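Local coordinates for O-methyltransferase, SAM-dependent (Legionella pneumophila subsp. pneumophila, PDB 3R3H), which probably transfers a methyl group from S-adenosylmethionine to a hydroxyl oxygen of a substrate not yet identified, at residues K62-L67 with F137-I142. Sequence-based numbering, arbitrary orientation.
Sequences KKVLEL and FDFIFI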
ATOM      1  N   LYS A  62      14.612   9.407   6.113  1.00 47.32           N
ATOM      2  CA  LYS A  62      15.935   9.972   5.896  1.00 46.77           C
ATOM      3  C   LYS A  62      16.917   8.808   5.764  1.00 45.45           C
ATOM      4  O   LYS A  62      17.927   8.907   5.072  1.00 45.98           O
ATOM      5  CB  LYS A  62      16.335  10.856   7.087  1.00 48.02           C
ATOM      6  CG  LYS A  62      15.625  12.194   7.123  1.00 49.89           C
ATOM      7  CD  LYS A  62      16.132  13.107   6.016  1.00 50.99           C
ATOM      8  CE  LYS A  62      15.187  14.277   5.800  1.00 52.20           C
ATOM      9  NZ  LYS A  62      13.848  13.831   5.302  1.00 53.58           N
ATOM     10  N   LYS A  63      16.602   7.703   6.431  1.00 43.33           N
ATOM     11  CA  LYS A  63      17.456   6.527   6.413  1.00 40.65           C
ATOM     12  C   LYS A  63      16.621   5.266   6.145  1.00 39.14           C
ATOM     13  O   LYS A  63      15.621   5.000   6.818  1.00 37.40           O
ATOM     14  CB  LYS A  63      18.200   6.427   7.750  1.00 41.47           C
ATOM     15  CG  LYS A  63      19.459   5.572   7.719  1.00 42.86           C
ATOM     16  CD  LYS A  63      20.245   5.726   9.018  1.00 43.17           C
ATOM     17  CE  LYS A  63      21.515   4.879   9.013  1.00 43.18           C
ATOM     18  NZ  LYS A  63      22.379   5.131  10.221  1.00 42.91           N
ATOM     19  N   VAL A  64      17.043   4.500   5.146  1.00 37.51           N
ATOM     20  CA  VAL A  64      16.357   3.283   4.737  1.00 34.39           C
ATOM     21  C   VAL A  64      17.281   2.074   4.742  1.00 33.00           C
ATOM     22  O   VAL A  64      18.471   2.200   4.493  1.00 33.45           O
ATOM     23  CB  VAL A  64      15.760   3.466   3.331  1.00 33.65           C
ATOM     24  CG1 VAL A  64      15.304   2.131   2.767  1.00 34.30           C
ATOM     25  CG2 VAL A  64      14.590   4.436   3.404  1.00 33.57           C
ATOM     26  N   LEU A  65      16.724   0.902   5.026  1.00 30.33           N
ATOM     27  CA  LEU A  65      17.503  -0.328   5.062  1.00 29.40           C
ATOM     28  C   LEU A  65      16.773  -1.425   4.299  1.00 29.23           C
ATOM     29  O   LEU A  65      15.546  -1.528   4.375  1.00 29.76           O
ATOM     30  CB  LEU A  65      17.706  -0.780   6.511  1.00 27.50           C
ATOM     31  CG  LEU A  65      18.450  -2.102   6.694  1.00 27.82           C
ATOM     32  CD1 LEU A  65      19.926  -1.830   6.533  1.00 29.15           C
ATOM     33  CD2 LEU A  65      18.175  -2.705   8.063  1.00 25.40           C
ATOM     34  N   GLU A  66      17.514  -2.225   3.541  1.00 29.23           N
ATOM     35  CA  GLU A  66      16.915  -3.339   2.818  1.00 28.16           C
ATOM     36  C   GLU A  66      17.867  -4.523   2.877  1.00 27.26           C
ATOM     37  O   GLU A  66      19.065  -4.349   3.100  1.00 25.33           O
ATOM     38  CB  GLU A  66      16.587  -2.969   1.372  1.00 26.58           C
ATOM     39  CG  GLU A  66      17.711  -2.373   0.589  1.00 29.89           C
ATOM     40  CD  GLU A  66      17.554  -2.622  -0.912  1.00 32.59           C
ATOM     41  OE1 GLU A  66      16.391  -2.657  -1.389  1.00 36.78           O
ATOM     42  OE2 GLU A  66      18.586  -2.774  -1.612  1.00 30.48           O
ATOM     43  N   LEU A  67      17.320  -5.727   2.723  1.00 27.97           N
ATOM     44  CA  LEU A  67      18.109  -6.964   2.778  1.00 29.40           C
ATOM     45  C   LEU A  67      17.622  -7.877   1.676  1.00 29.26           C
ATOM     46  O   LEU A  67      16.431  -7.862   1.336  1.00 29.81           O
ATOM     47  CB  LEU A  67      17.896  -7.718   4.083  1.00 28.35           C
ATOM     48  CG  LEU A  67      17.772  -7.082   5.464  1.00 30.92           C
ATOM     49  CD1 LEU A  67      16.560  -6.160   5.566  1.00 25.81           C
ATOM     50  CD2 LEU A  67      17.619  -8.230   6.454  1.00 30.76           C
ATOM     51  N   PHE A 137      16.346   3.340  11.286  1.00 45.84           N
ATOM     52  CA  PHE A 137      15.647   3.344  10.021  1.00 43.91           C
ATOM     53  C   PHE A 137      14.174   3.685  10.060  1.00 41.86           C
ATOM     54  O   PHE A 137      13.415   3.163  10.869  1.00 42.67           O
ATOM     55  CB  PHE A 137      15.870   1.995   9.341  1.00 42.45           C
ATOM     56  CG  PHE A 137      17.325   1.646   9.187  1.00 41.23           C
ATOM     57  CD1 PHE A 137      18.101   2.271   8.214  1.00 40.32           C
ATOM     58  CD2 PHE A 137      17.934   0.739  10.056  1.00 40.34           C
ATOM     59  CE1 PHE A 137      19.459   2.008   8.105  1.00 39.46           C
ATOM     60  CE2 PHE A 137      19.285   0.462   9.965  1.00 39.63           C
ATOM     61  CZ  PHE A 137      20.059   1.099   8.984  1.00 40.19           C
ATOM     62  N   ASP A 138      13.790   4.580   9.161  1.00 40.32           N
ATOM     63  CA  ASP A 138      12.418   5.036   9.031  1.00 39.73           C
ATOM     64  C   ASP A 138      11.666   4.037   8.170  1.00 38.23           C
ATOM     65  O   ASP A 138      10.445   3.935   8.239  1.00 39.14           O
ATOM     66  CB  ASP A 138      12.403   6.415   8.367  1.00 40.29           C
ATOM     67  CG  ASP A 138      13.106   7.468   9.204  1.00 40.01           C
ATOM     68  OD1 ASP A 138      12.444   8.004  10.127  1.00 42.30           O
ATOM     69  OD2 ASP A 138      14.311   7.739   8.957  1.00 35.73           O
ATOM     70  N   PHE A 139      12.404   3.308   7.342  1.00 37.25           N
ATOM     71  CA  PHE A 139      11.803   2.306   6.476  1.00 36.53           C
ATOM     72  C   PHE A 139      12.770   1.132   6.298  1.00 36.68           C
ATOM     73  O   PHE A 139      13.934   1.310   5.941  1.00 37.62           O
ATOM     74  CB  PHE A 139      11.434   2.902   5.110  1.00 35.63           C
ATOM     75  CG  PHE A 139      10.869   1.893   4.146  1.00 35.90           C
ATOM     76  CD1 PHE A 139       9.642   1.294   4.381  1.00 36.72           C
ATOM     77  CD2 PHE A 139      11.597   1.495   3.032  1.00 37.72           C
ATOM     78  CE1 PHE A 139       9.147   0.302   3.522  1.00 38.08           C
ATOM     79  CE2 PHE A 139      11.116   0.505   2.163  1.00 39.74           C
ATOM     80  CZ  PHE A 139       9.884  -0.095   2.413  1.00 37.98           C
ATOM     81  N   ILE A 140      12.279  -0.069   6.576  1.00 35.87           N
ATOM     82  CA  ILE A 140      13.070  -1.278   6.449  1.00 33.76           C
ATOM     83  C   ILE A 140      12.318  -2.236   5.522  1.00 34.80           C
ATOM     84  O   ILE A 140      11.110  -2.412   5.653  1.00 34.10           O
ATOM     85  CB  ILE A 140      13.285  -1.921   7.834  1.00 33.42           C
ATOM     86  CG1 ILE A 140      14.003  -0.921   8.746  1.00 33.05           C
ATOM     87  CG2 ILE A 140      14.088  -3.210   7.702  1.00 32.25           C
ATOM     88  CD1 ILE A 140      14.231  -1.407  10.147  1.00 32.36           C
ATOM     89  N   PHE A 141      13.032  -2.822   4.566  1.00 34.81           N
ATOM     90  CA  PHE A 141      12.445  -3.755   3.615  1.00 34.91           C
ATOM     91  C   PHE A 141      13.185  -5.087   3.755  1.00 36.07           C
ATOM     92  O   PHE A 141      14.412  -5.113   3.759  1.00 35.06           O
ATOM     93  CB  PHE A 141      12.578  -3.210   2.192  1.00 34.18           C
ATOM     94  CG  PHE A 141      12.197  -4.196   1.128  1.00 35.50           C
ATOM     95  CD1 PHE A 141      10.957  -4.839   1.156  1.00 35.91           C
ATOM     96  CD2 PHE A 141      13.074  -4.480   0.089  1.00 35.29           C
ATOM     97  CE1 PHE A 141      10.599  -5.753   0.157  1.00 35.51           C
ATOM     98  CE2 PHE A 141      12.729  -5.391  -0.914  1.00 34.31           C
ATOM     99  CZ  PHE A 141      11.485  -6.029  -0.879  1.00 35.42           C
ATOM    100  N   ILE A 142      12.441  -6.189   3.870  1.00 36.32           N
ATOM    101  CA  ILE A 142      13.051  -7.513   4.047  1.00 34.97           C
ATOM    102  C   ILE A 142      12.739  -8.518   2.939  1.00 35.30           C
ATOM    103  O   ILE A 142      11.578  -8.875   2.714  1.00 34.71           O
ATOM    104  CB  ILE A 142      12.637  -8.121   5.401  1.00 32.90           C
ATOM    105  CG1 ILE A 142      12.896  -7.099   6.518  1.00 33.75           C
ATOM    106  CG2 ILE A 142      13.405  -9.398   5.645  1.00 33.24           C
ATOM    107  CD1 ILE A 142      12.381  -7.507   7.887  1.00 29.81           C
TER
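Leu65 and Phe137 meet where two parallel strands, 63-67 and 139-142, run side by side at the centre of the Rossmann-like sheet of a class I methyltransferase, as strands 1 and 4, neighbours in the order 3-2-1-4-5-7-6. CB of Leu65 sits over the middle of the Phe137 ring, 3.5 Å from its centroid, in a CH-pi contact. Phe137 reaches it because its chi1 of -55° sets the ring anti to its own carbonyl carbon and swings it across to the neighbouring strand. The aliphatic stem of Lys63, fully extended, passes the same ring obliquely, its CG 3.6 Å from CE1 of Phe137.

Backbone bonds zip the strands together. Leu65 gives its N-H to Phe139 O (3.0 Å) and takes one on its own carbonyl from Phe141 N (2.8 Å); the bond from Leu67 N to Phe141 O is weak. At the start the chain turns a corner at Asp138, whose N binds Lys63 O at 3.0 Å while its carboxylate OD2 receives weak bonds from the amides of both Lys62 and Lys63. One carboxylate oxygen thus bridges two successive backbone N-H groups, though weakly, where strand 63-67 begins.

On one face Val64, Phe139, Glu66 and Phe141 pack against helices 46-59 and 73-80, with Ile56 and Met78 among their neighbours. Leu65, Ile140, Leu67 and Ile142 share the other face, CD1 of Leu67 lying beside CG1 of Ile142, and the two leucines pack against Leu125 of helix 121-132. The buried carboxylate of Glu66 is held at both oxygens, OE2 by Thr90 OG1 and OE1 by Ser74 OG, while nearer the backbone its CB lies at the edge of the Phe141 ring, near its plane, 4.0 Å from CD2.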